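Local coordinates for epidermin leader peptide processing serine protease EpiP (Staphylococcus aureus subsp. aureus, PDB 3QFH), which probably cleaves the leader peptide from the lantibiotic precursor pre-epidermin, acting as a subtilisin-like serine endopeptidase, at residues A[42-47]-A[52-57]; A[65-70]-A[74-79]; A[96-101]-A[366-371]; A[182-185]-A[190-193]. One frame throughout, in Å; residues are numbered along the deposited sequence.

Contact 1: A[42-47]-A[52-57]. With SO4 (sulfate ion), chain L.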
loop_
_atom_site.group_PDB
_atom_site.type_symbol
_atom_site.label_atom_id
_atom_site.label_comp_id
_atom_site.label_asym_id
_atom_site.label_seq_id
_atom_site.Cartn_x
_atom_site.Cartn_y
_atom_site.Cartn_z
ATOM N N LEU A 42 -14.685 -12.326 -26.944
ATOM C CA LEU A 42 -13.476 -11.777 -26.344
ATOM C C LEU A 42 -13.045 -12.621 -25.142
ATOM O O LEU A 42 -13.874 -13.048 -24.337
ATOM C CB LEU A 42 -13.698 -10.335 -25.895
ATOM C CG LEU A 42 -14.076 -9.306 -26.958
ATOM C CD1 LEU A 42 -14.342 -7.956 -26.295
ATOM C CD2 LEU A 42 -12.987 -9.201 -28.035
ATOM N N ASN A 43 -11.746 -12.859 -25.032
ATOM C CA ASN A 43 -11.203 -13.641 -23.933
ATOM C C ASN A 43 -10.819 -12.711 -22.757
ATOM O O ASN A 43 -9.668 -12.299 -22.624
ATOM C CB ASN A 43 -10.006 -14.450 -24.436
ATOM C CG ASN A 43 -9.386 -15.323 -23.363
ATOM O OD1 ASN A 43 -9.923 -15.478 -22.268
ATOM N ND2 ASN A 43 -8.238 -15.896 -23.679
ATOM N N VAL A 44 -11.807 -12.387 -21.927
ATOM C CA VAL A 44 -11.619 -11.530 -20.760
ATOM C C VAL A 44 -10.929 -12.310 -19.642
ATOM O O VAL A 44 -11.489 -13.257 -19.119
ATOM C CB VAL A 44 -12.968 -11.001 -20.248
ATOM C CG1 VAL A 44 -12.781 -10.166 -18.984
ATOM C CG2 VAL A 44 -13.659 -10.184 -21.323
ATOM N N VAL A 45 -9.712 -11.926 -19.282
ATOM C CA VAL A 45 -8.962 -12.643 -18.228
ATOM C C VAL A 45 -8.984 -11.951 -16.826
ATOM O O VAL A 45 -8.471 -12.485 -15.851
ATOM C CB VAL A 45 -7.502 -12.921 -18.682
ATOM C CG1 VAL A 45 -7.483 -13.879 -19.902
ATOM C CG2 VAL A 45 -6.786 -11.639 -19.002
ATOM N N TYR A 46 -9.553 -10.752 -16.752
ATOM C CA TYR A 46 -9.686 -10.030 -15.479
ATOM C C TYR A 46 -10.736 -8.956 -15.708
ATOM O O TYR A 46 -10.860 -8.436 -16.813
ATOM C CB TYR A 46 -8.368 -9.404 -15.043
ATOM C CG TYR A 46 -8.224 -9.308 -13.538
ATOM C CD1 TYR A 46 -7.960 -10.454 -12.784
ATOM C CD2 TYR A 46 -8.314 -8.088 -12.868
ATOM C CE1 TYR A 46 -7.813 -10.399 -11.413
ATOM C CE2 TYR A 46 -8.159 -8.024 -11.465
ATOM C CZ TYR A 46 -7.906 -9.181 -10.752
ATOM O OH TYR A 46 -7.746 -9.158 -9.378
ATOM N N ASN A 47 -11.496 -8.626 -14.681
ATOM C CA ASN A 47 -12.555 -7.647 -14.847
ATOM C C ASN A 47 -12.908 -7.023 -13.521
ATOM O O ASN A 47 -12.927 -7.710 -12.518
ATOM C CB ASN A 47 -13.789 -8.312 -15.470
ATOM C CG ASN A 47 -14.875 -7.304 -15.868
ATOM O OD1 ASN A 47 -14.605 -6.133 -16.140
ATOM N ND2 ASN A 47 -16.108 -7.774 -15.918
ATOM N N HIS A 52 -15.267 -0.236 -14.556
ATOM C CA HIS A 52 -15.370 -0.358 -16.006
ATOM C C HIS A 52 -14.021 -0.654 -16.676
ATOM O O HIS A 52 -13.687 -0.072 -17.728
ATOM C CB HIS A 52 -16.039 0.883 -16.617
ATOM C CG HIS A 52 -17.467 1.052 -16.207
ATOM N ND1 HIS A 52 -17.933 2.174 -15.565
ATOM C CD2 HIS A 52 -18.526 0.218 -16.324
ATOM C CE1 HIS A 52 -19.227 2.040 -15.330
ATOM N NE2 HIS A 52 -19.611 0.862 -15.786
ATOM N N VAL A 53 -13.243 -1.562 -16.081
ATOM C CA VAL A 53 -11.960 -1.964 -16.665
ATOM C C VAL A 53 -11.832 -3.487 -16.715
ATOM O O VAL A 53 -12.306 -4.207 -15.830
ATOM C CB VAL A 53 -10.730 -1.329 -15.958
ATOM C CG1 VAL A 53 -10.754 0.191 -16.096
ATOM C CG2 VAL A 53 -10.645 -1.728 -14.491
ATOM N N ALA A 54 -11.225 -3.972 -17.790
ATOM C CA ALA A 54 -11.026 -5.396 -17.978
ATOM C C ALA A 54 -9.697 -5.638 -18.643
ATOM O O ALA A 54 -9.106 -4.733 -19.236
ATOM C CB ALA A 54 -12.126 -5.991 -18.832
ATOM N N GLN A 55 -9.210 -6.857 -18.506
ATOM C CA GLN A 55 -7.991 -7.239 -19.175
ATOM C C GLN A 55 -8.441 -8.300 -20.148
ATOM O O GLN A 55 -9.189 -9.209 -19.792
ATOM C CB GLN A 55 -6.950 -7.773 -18.209
ATOM C CG GLN A 55 -5.574 -7.819 -18.808
ATOM C CD GLN A 55 -4.534 -8.308 -17.815
ATOM O OE1 GLN A 55 -4.816 -9.181 -16.986
ATOM N NE2 GLN A 55 -3.312 -7.775 -17.918
ATOM N N ILE A 56 -8.003 -8.170 -21.381
ATOM C CA ILE A 56 -8.402 -9.079 -22.427
ATOM C C ILE A 56 -7.173 -9.590 -23.158
ATOM O O ILE A 56 -6.224 -8.845 -23.418
ATOM C CB ILE A 56 -9.355 -8.362 -23.409
ATOM C CG1 ILE A 56 -10.552 -7.775 -22.638
ATOM C CG2 ILE A 56 -9.818 -9.313 -24.515
ATOM C CD1 ILE A 56 -11.578 -7.045 -23.536
ATOM N N LYS A 57 -7.180 -10.875 -23.460
ATOM C CA LYS A 57 -6.089 -11.468 -24.171
ATOM C C LYS A 57 -6.565 -11.550 -25.621
ATOM O O LYS A 57 -7.583 -12.182 -25.911
ATOM C CB LYS A 57 -5.756 -12.840 -23.577
ATOM C CG LYS A 57 -4.406 -13.352 -23.999
ATOM C CD LYS A 57 -4.018 -14.673 -23.331
ATOM C CE LYS A 57 -2.628 -15.100 -23.798
ATOM N NZ LYS A 57 -2.217 -16.440 -23.295
HETATM S S SO4 L . -23.093 0.410 -15.570
HETATM O O1 SO4 L . -24.338 0.046 -16.239
HETATM O O2 SO4 L . -23.073 1.853 -15.355
HETATM O O3 SO4 L . -22.992 -0.280 -14.286
HETATM O O4 SO4 L . -21.970 0.019 -16.411
HETATM O O HOH W 1 -10.139 -12.045 -26.978
#
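Gln55 O takes two N-H groups from the facing strand. Val45 N gives the firm bond, 2.8 Å to Gln55 O, tilted 26° from the carbonyl plane. Tyr46 N adds a weak one at 3.4 Å to the same Gln55 O. Two successive residues thus face one, a classic beta bulge that shifts the register by one. On the far side of the bulge Gln55 N bonds to Tyr46 O at 2.8 Å, from above the carbonyl plane. Toward the other end Lys57 N reaches Asn43 O, and a water links Asn43 N to Lys57 O. Val45 CG2 lies between its own backbone N and carbonyl carbon (CG1 chi1 -64°), which sets it 3.7 Å from Gln55 OE1. Gln55 NE2 bonds to Thr79 and Glu212. Tyr46 CB rests 3.8 Å from Gln55 CB, while its ring leads away and its OH bonds to Leu151 O. On the other face Val44 CG2 meets Ile56 CG1 at 4.1 Å. Beside it, from the loop before the strand, Leu42 CD1 touches Ile56 CD1, near Val37 of helix 30-40. Beyond the pairing, His52 NE2 bonds near its ring plane, at 2.6 Å, to O4 of a sulfate probably from the crystallisation liquor, also held by Thr30 N. The two strands form a bulged antiparallel beta hairpin at one border of the sheet in the propeptide domain of this subtilase.

Contact 2: A[65-70]-A[74-79]; sequences ALANYK and KYINAT
The chain turns from the last part of helix 60-66 into strand 73-78, and no hydrogen bond joins the two segments. Their closest CA atoms, of Ala67 and Ile76, stand 6.7 Å apart. A type I beta turn runs from Leu66 to Tyr69, with Tyr69 N bonded to Leu66 O at 3.2 Å. Tyr69 is then the centre of an inverse gamma turn. Across the gap the contact rests on one methyl group, Ile76 CD1. It approaches Leu66 CD2 at 3.7 Å and Leu66 CG at the same distance, and the two side chains cross at about a right angle. Ile76 is extended along CG1 to CD1 (chi2 179°), which carries the methyl to Leu66 and Ala67. There it also meets the backbone at Ala67 N, 3.7 Å away, and Ala67 CB at 4.1 Å. All three residues are buried, and the contact is van der Waals in kind. Close by, Lys70 folds back and its NZ bonds to Ala67 O at 2.9 Å; the same NZ also bonds to Thr248. On the strand, Ile76 packs against Tyr23 and Val25 of the neighbouring strand 20-27, and its backbone pairs with Thr248 and Arg250. Leu66 also rests on Leu36 of helix 30-40, so the contact lies where both propeptide helices meet the sheet.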
loop_
_atom_site.group_PDB
_atom_site.type_symbol
_atom_site.label_atom_id
_atom_site.label_comp_id
_atom_site.label_asym_id
_atom_site.label_seq_id
_atom_site.Cartn_x
_atom_site.Cartn_y
_atom_site.Cartn_z
ATOM N N ALA A 65 -9.331 -3.580 -33.876
ATOM C CA ALA A 65 -10.722 -3.548 -34.282
ATOM C C ALA A 65 -11.588 -3.160 -33.081
ATOM O O ALA A 65 -12.558 -2.423 -33.228
ATOM C CB ALA A 65 -11.156 -4.909 -34.835
ATOM N N LEU A 66 -11.236 -3.667 -31.896
ATOM C CA LEU A 66 -12.002 -3.380 -30.676
ATOM C C LEU A 66 -11.988 -1.884 -30.331
ATOM O O LEU A 66 -12.954 -1.361 -29.807
ATOM C CB LEU A 66 -11.474 -4.211 -29.499
ATOM C CG LEU A 66 -12.235 -4.079 -28.180
ATOM C CD1 LEU A 66 -13.663 -4.576 -28.350
ATOM C CD2 LEU A 66 -11.530 -4.836 -27.073
ATOM N N ALA A 67 -10.888 -1.212 -30.632
ATOM C CA ALA A 67 -10.753 0.211 -30.389
ATOM C C ALA A 67 -11.724 1.039 -31.258
ATOM O O ALA A 67 -11.968 2.215 -30.983
ATOM C CB ALA A 67 -9.313 0.643 -30.637
ATOM N N ASN A 68 -12.287 0.424 -32.295
ATOM C CA ASN A 68 -13.239 1.112 -33.165
ATOM C C ASN A 68 -14.693 1.075 -32.660
ATOM O O ASN A 68 -15.579 1.648 -33.294
ATOM C CB ASN A 68 -13.146 0.548 -34.583
ATOM C CG ASN A 68 -11.785 0.827 -35.233
ATOM O OD1 ASN A 68 -11.105 1.783 -34.866
ATOM N ND2 ASN A 68 -11.392 -0.008 -36.189
ATOM N N TYR A 69 -14.944 0.379 -31.547
ATOM C CA TYR A 69 -16.302 0.333 -30.975
ATOM C C TYR A 69 -16.456 1.504 -30.018
ATOM O O TYR A 69 -16.390 1.359 -28.804
ATOM C CB TYR A 69 -16.591 -1.015 -30.327
ATOM C CG TYR A 69 -16.835 -2.073 -31.358
ATOM C CD1 TYR A 69 -18.136 -2.385 -31.758
ATOM C CD2 TYR A 69 -15.776 -2.716 -31.996
ATOM C CE1 TYR A 69 -18.379 -3.337 -32.733
ATOM C CE2 TYR A 69 -16.009 -3.667 -32.986
ATOM C CZ TYR A 69 -17.319 -3.970 -33.344
ATOM O OH TYR A 69 -17.570 -4.910 -34.316
ATOM N N LYS A 70 -16.678 2.669 -30.612
ATOM C CA LYS A 70 -16.729 3.944 -29.896
ATOM C C LYS A 70 -17.838 4.074 -28.863
ATOM O O LYS A 70 -17.703 4.843 -27.921
ATOM C CB LYS A 70 -16.838 5.094 -30.907
ATOM C CG LYS A 70 -15.727 5.104 -31.967
ATOM C CD LYS A 70 -14.328 5.141 -31.335
ATOM C CE LYS A 70 -13.226 5.096 -32.395
ATOM N NZ LYS A 70 -11.856 4.953 -31.796
ATOM N N LYS A 74 -13.677 2.951 -24.244
ATOM C CA LYS A 74 -13.131 4.267 -23.986
ATOM C C LYS A 74 -11.632 4.262 -24.329
ATOM O O LYS A 74 -11.191 5.079 -25.131
ATOM C CB LYS A 74 -13.419 4.683 -22.534
ATOM C CG LYS A 74 -13.043 6.132 -22.151
ATOM C CD LYS A 74 -13.605 6.477 -20.751
ATOM C CE LYS A 74 -13.038 7.772 -20.164
ATOM N NZ LYS A 74 -13.234 8.975 -21.018
ATOM N N TYR A 75 -10.868 3.329 -23.747
ATOM C CA TYR A 75 -9.430 3.209 -24.014
ATOM C C TYR A 75 -8.947 1.775 -24.005
ATOM O O TYR A 75 -9.517 0.913 -23.336
ATOM C CB TYR A 75 -8.588 3.936 -22.957
ATOM C CG TYR A 75 -8.844 5.391 -22.812
ATOM C CD1 TYR A 75 -8.488 6.273 -23.824
ATOM C CD2 TYR A 75 -9.404 5.907 -21.648
ATOM C CE1 TYR A 75 -8.719 7.624 -23.703
ATOM C CE2 TYR A 75 -9.637 7.260 -21.513
ATOM C CZ TYR A 75 -9.288 8.114 -22.552
ATOM O OH TYR A 75 -9.496 9.455 -22.445
ATOM N N ILE A 76 -7.853 1.544 -24.723
ATOM C CA ILE A 76 -7.191 0.265 -24.759
ATOM C C ILE A 76 -5.698 0.521 -24.858
ATOM O O ILE A 76 -5.267 1.397 -25.614
ATOM C CB ILE A 76 -7.602 -0.621 -25.991
ATOM C CG1 ILE A 76 -9.099 -0.888 -26.030
ATOM C CG2 ILE A 76 -6.882 -1.974 -25.944
ATOM C CD1 ILE A 76 -9.546 -1.734 -27.247
ATOM N N ASN A 77 -4.917 -0.195 -24.050
ATOM C CA ASN A 77 -3.457 -0.184 -24.164
ATOM C C ASN A 77 -2.927 -1.547 -23.761
ATOM O O ASN A 77 -3.586 -2.293 -23.024
ATOM C CB ASN A 77 -2.771 0.952 -23.382
ATOM C CG ASN A 77 -3.059 0.924 -21.883
ATOM O OD1 ASN A 77 -3.836 1.738 -21.398
ATOM N ND2 ASN A 77 -2.432 0.006 -21.151
ATOM N N ALA A 78 -1.754 -1.890 -24.281
ATOM C CA ALA A 78 -1.114 -3.138 -23.936
ATOM C C ALA A 78 -0.784 -3.032 -22.474
ATOM O O ALA A 78 -0.351 -1.978 -22.032
ATOM C CB ALA A 78 0.156 -3.321 -24.754
ATOM N N THR A 79 -1.016 -4.097 -21.716
ATOM C CA THR A 79 -0.675 -4.106 -20.300
ATOM C C THR A 79 0.847 -4.169 -20.215
ATOM O O THR A 79 1.465 -4.960 -20.924
ATOM C CB THR A 79 -1.233 -5.353 -19.612
ATOM O OG1 THR A 79 -2.602 -5.552 -19.999
ATOM C CG2 THR A 79 -1.107 -5.245 -18.096
#

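Contact 3: A[96-101]-A[366-371]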
loop_
_atom_site.group_PDB
_atom_site.type_symbol
_atom_site.label_atom_id
_atom_site.label_comp_id
_atom_site.label_asym_id
_atom_site.label_seq_id
_atom_site.Cartn_x
_atom_site.Cartn_y
_atom_site.Cartn_z
ATOM N N GLU A 96 9.362 -12.554 27.633
ATOM C CA GLU A 96 9.081 -13.003 26.266
ATOM C C GLU A 96 8.914 -11.835 25.297
ATOM O O GLU A 96 8.995 -12.028 24.088
ATOM C CB GLU A 96 7.809 -13.870 26.215
ATOM C CG GLU A 96 7.973 -15.234 26.860
ATOM C CD GLU A 96 9.016 -16.099 26.141
ATOM O OE1 GLU A 96 9.070 -16.078 24.890
ATOM O OE2 GLU A 96 9.765 -16.822 26.831
ATOM N N SER A 97 8.706 -10.629 25.816
ATOM C CA SER A 97 8.441 -9.480 24.953
ATOM C C SER A 97 9.666 -8.994 24.190
ATOM O O SER A 97 10.750 -8.913 24.725
ATOM C CB SER A 97 7.844 -8.309 25.749
ATOM O OG SER A 97 7.527 -7.221 24.888
ATOM N N LEU A 98 9.460 -8.686 22.922
ATOM C CA LEU A 98 10.499 -8.115 22.077
ATOM C C LEU A 98 10.231 -6.605 21.941
ATOM O O LEU A 98 10.964 -5.893 21.245
ATOM C CB LEU A 98 10.451 -8.749 20.676
ATOM C CG LEU A 98 10.658 -10.259 20.537
ATOM C CD1 LEU A 98 10.491 -10.692 19.067
ATOM C CD2 LEU A 98 12.015 -10.694 21.087
ATOM N N PHE A 99 9.180 -6.122 22.605
ATOM C CA PHE A 99 8.784 -4.727 22.457
ATOM C C PHE A 99 9.916 -3.740 22.737
ATOM O O PHE A 99 10.042 -2.771 22.026
ATOM C CB PHE A 99 7.500 -4.388 23.237
ATOM C CG PHE A 99 7.106 -2.945 23.126
ATOM C CD1 PHE A 99 6.544 -2.455 21.949
ATOM C CD2 PHE A 99 7.340 -2.066 24.178
ATOM C CE1 PHE A 99 6.197 -1.122 21.827
ATOM C CE2 PHE A 99 6.990 -0.732 24.068
ATOM C CZ PHE A 99 6.422 -0.253 22.877
ATOM N N SER A 100 10.772 -4.010 23.711
ATOM C CA SER A 100 11.893 -3.085 24.008
ATOM C C SER A 100 12.962 -3.010 22.898
ATOM O O SER A 100 13.816 -2.099 22.911
ATOM C CB SER A 100 12.554 -3.420 25.348
ATOM O OG SER A 100 13.196 -4.680 25.318
ATOM N N ARG A 101 12.952 -3.958 21.967
ATOM C CA ARG A 101 13.878 -3.900 20.836
ATOM C C ARG A 101 13.265 -3.136 19.656
ATOM O O ARG A 101 13.966 -2.783 18.714
ATOM C CB ARG A 101 14.253 -5.315 20.383
ATOM C CG ARG A 101 14.959 -6.135 21.440
ATOM C CD ARG A 101 15.209 -7.522 20.909
ATOM N NE ARG A 101 15.690 -8.419 21.938
ATOM C CZ ARG A 101 16.078 -9.672 21.721
ATOM N NH1 ARG A 101 16.060 -10.185 20.492
ATOM N NH2 ARG A 101 16.499 -10.417 22.733
ATOM N N ASN A 366 17.378 -0.777 11.513
ATOM C CA ASN A 366 16.339 -1.525 10.800
ATOM C C ASN A 366 15.164 -1.809 11.718
ATOM O O ASN A 366 15.273 -1.713 12.939
ATOM C CB ASN A 366 16.864 -2.812 10.152
ATOM C CG ASN A 366 17.727 -2.553 8.895
ATOM O OD1 ASN A 366 17.970 -1.406 8.490
ATOM N ND2 ASN A 366 18.157 -3.628 8.263
ATOM N N ILE A 367 14.055 -2.183 11.100
ATOM C CA ILE A 367 12.799 -2.442 11.765
ATOM C C ILE A 367 12.582 -3.935 12.031
ATOM O O ILE A 367 12.573 -4.750 11.105
ATOM C CB ILE A 367 11.631 -1.990 10.864
ATOM C CG1 ILE A 367 11.811 -0.525 10.378
ATOM C CG2 ILE A 367 10.292 -2.226 11.566
ATOM C CD1 ILE A 367 11.765 0.520 11.431
ATOM N N LEU A 368 12.357 -4.269 13.292
ATOM C CA LEU A 368 12.099 -5.624 13.682
ATOM C C LEU A 368 10.629 -5.899 13.395
ATOM O O LEU A 368 9.759 -5.164 13.852
ATOM C CB LEU A 368 12.424 -5.800 15.175
ATOM C CG LEU A 368 12.138 -7.169 15.803
ATOM C CD1 LEU A 368 12.895 -8.308 15.100
ATOM C CD2 LEU A 368 12.479 -7.128 17.267
ATOM N N THR A 369 10.338 -6.919 12.599
ATOM C CA THR A 369 8.941 -7.235 12.326
ATOM C C THR A 369 8.749 -8.730 12.207
ATOM O O THR A 369 9.719 -9.496 12.250
ATOM C CB THR A 369 8.423 -6.483 11.049
ATOM O OG1 THR A 369 6.985 -6.545 10.985
ATOM C CG2 THR A 369 9.054 -7.024 9.771
ATOM N N THR A 370 7.487 -9.132 12.096
ATOM C CA THR A 370 7.115 -10.516 11.921
ATOM C C THR A 370 7.525 -11.034 10.548
ATOM O O THR A 370 7.312 -10.361 9.526
ATOM C CB THR A 370 5.584 -10.673 12.038
ATOM O OG1 THR A 370 4.945 -9.732 11.159
ATOM C CG2 THR A 370 5.140 -10.423 13.455
ATOM N N ALA A 371 8.079 -12.244 10.537
ATOM C CA ALA A 371 8.536 -12.898 9.323
ATOM C C ALA A 371 7.645 -14.074 8.922
ATOM O O ALA A 371 6.901 -14.662 9.732
ATOM C CB ALA A 371 10.010 -13.335 9.473
#
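Leu368 overlaps the near ends of two side chains, Leu98 and Arg101, with its CD2 methyl. CD2 lies 4.0 Å from Arg101 CB and 4.3 Å from Leu98 CB. No hydrogen bond crosses between the segments. The Leu368 chi1 of 177° sends CG toward the loop, and CD2, the branch continuing that line, makes the touch. Arg101 offers only the base of its side chain to the leucine. From CG to NE the arginine is extended and runs alongside Leu98. Its charged end leads away from Leu368, but one face of the guanidinium lies against Leu98 CD2, 4.0 Å above the plane and offset toward the rim. In the fold, this contact joins the segment leading to helix 103-108 to strand 367-370, which pairs with strand 376-379 in a two-stranded antiparallel sheet of the subtilase domain. Tyr376 of that partner strand touches both Leu98 and Leu368, and Tyr378 also packs on Leu368. The loop has its own internal bonds. Ser97 OG accepts from Phe99 N at 3.0 Å, an ST turn that leads into the short 3-10 segment 99-101. Arg101 N bonds to Leu98 O at 2.9 Å, and this brings Leu98 and Arg101 together on the side facing the strand. Phe99 points the other way and packs on Met105 of helix 103-108.

Contact 4: A[182-185]-A[190-193]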
loop_
_atom_site.group_PDB
_atom_site.type_symbol
_atom_site.label_atom_id
_atom_site.label_comp_id
_atom_site.label_asym_id
_atom_site.label_seq_id
_atom_site.Cartn_x
_atom_site.Cartn_y
_atom_site.Cartn_z
ATOM N N SER A 182 2.002 -6.726 7.906
ATOM C CA SER A 182 0.925 -7.036 8.848
ATOM C C SER A 182 1.356 -6.929 10.290
ATOM O O SER A 182 0.554 -6.568 11.166
ATOM C CB SER A 182 0.398 -8.434 8.582
ATOM O OG SER A 182 -0.067 -8.514 7.254
ATOM N N GLY A 183 2.611 -7.273 10.552
ATOM C CA GLY A 183 3.144 -7.166 11.898
ATOM C C GLY A 183 3.179 -5.734 12.399
ATOM O O GLY A 183 2.907 -5.479 13.592
ATOM N N GLN A 184 3.473 -4.789 11.500
ATOM C CA GLN A 184 3.544 -3.381 11.870
ATOM C C GLN A 184 2.186 -2.798 12.263
ATOM O O GLN A 184 2.120 -1.922 13.114
ATOM C CB GLN A 184 4.184 -2.540 10.768
ATOM C CG GLN A 184 5.693 -2.873 10.537
ATOM C CD GLN A 184 6.531 -2.655 11.791
ATOM O OE1 GLN A 184 6.836 -1.531 12.157
ATOM N NE2 GLN A 184 6.912 -3.732 12.433
ATOM N N THR A 185 1.112 -3.303 11.673
ATOM C CA THR A 185 -0.212 -2.808 12.007
ATOM C C THR A 185 -0.842 -3.594 13.139
ATOM O O THR A 185 -1.478 -3.018 14.011
ATOM C CB THR A 185 -1.234 -2.927 10.817
ATOM O OG1 THR A 185 -1.351 -4.289 10.399
ATOM C CG2 THR A 185 -0.852 -2.091 9.640
ATOM N N LYS A 190 4.837 -11.449 20.953
ATOM C CA LYS A 190 6.177 -11.058 21.380
ATOM C C LYS A 190 6.436 -9.676 20.806
ATOM O O LYS A 190 6.933 -8.796 21.501
ATOM C CB LYS A 190 7.223 -12.083 20.943
ATOM C CG LYS A 190 7.000 -13.453 21.612
ATOM C CD LYS A 190 7.855 -14.581 21.040
ATOM C CE LYS A 190 9.290 -14.538 21.538
ATOM N NZ LYS A 190 10.040 -13.387 21.017
ATOM N N LEU A 191 6.055 -9.488 19.543
ATOM C CA LEU A 191 6.137 -8.198 18.882
ATOM C C LEU A 191 4.759 -7.496 19.008
ATOM O O LEU A 191 3.713 -8.164 19.010
ATOM C CB LEU A 191 6.438 -8.400 17.406
ATOM C CG LEU A 191 6.999 -7.201 16.674
ATOM C CD1 LEU A 191 8.516 -7.195 16.933
ATOM C CD2 LEU A 191 6.718 -7.274 15.170
ATOM N N ILE A 192 4.763 -6.165 19.106
ATOM C CA ILE A 192 3.517 -5.385 19.184
ATOM C C ILE A 192 3.410 -4.381 18.020
ATOM O O ILE A 192 4.317 -3.609 17.784
ATOM C CB ILE A 192 3.438 -4.560 20.482
ATOM C CG1 ILE A 192 3.787 -5.419 21.711
ATOM C CG2 ILE A 192 2.074 -3.917 20.590
ATOM C CD1 ILE A 192 2.895 -6.573 21.922
ATOM N N GLY A 193 2.303 -4.414 17.295
ATOM C CA GLY A 193 2.062 -3.453 16.213
ATOM C C GLY A 193 1.452 -2.165 16.740
ATOM O O GLY A 193 1.291 -1.984 17.954
#
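Gly193, Gly183 and Leu191 have the most surface buried here, where the chain leaves helix 177-186 of the subtilisin-like domain and folds back along it toward strand 200-204. Gly193 CA sits against the carbonyl groups of the helix, 3.4 Å from Gly183 O and 3.5 Å from Gln184 O. Such closeness suits a residue without a side chain. Thr185 O is near as well, 4.1 Å from Gly193 C. No hydrogen bond links the two segments themselves, but the backbone just beyond binds the helix: Gln184 pairs with Val194 and Thr185 with Ala195. Gly183, which has no side chain, presents its backbone to Leu191, and Leu191 points toward it. The leucine CD2 comes within 4.5 Å of Gly183 O. Leu191 also packs on Leu368 and Thr370 of strand 367-370, so it lies between helix 177-186 and that strand, touching both. Gln184 starts away from the loop, then bends back through chi1 -66° and chi2 -59°. Its OE1 bonds to Lys388 and its NE2 to Thr369. The side chain lies near a probable Ser-His-Asp triad, Ser383, His177 and Asp130, without touching it. On the loop side, Gln184 NE2 comes within 4.5 Å of Leu191 CD2.

From the N terminus, contact 1 closes the short hairpin between strands 43-48 and 53-59. Contact 2 follows in series and closes the turn from helix 60-66 into strand 73-78. Both belong to the propeptide range and reach one sheet; they touch where Leu66 meets Leu42 and Ile56. The chain then enters the segment that contact 3 ties to strand 367-370, closing a loop of 264 residues. Contact 4, a local return after helix 177-186, is nested inside that loop. Contacts 3 and 4 touch, through Leu98 with Lys190 and Thr369 with Gln184. The two pairs lie on opposite sides of the chain's centre, the centres of contacts 1 and 3 about 43 Å apart.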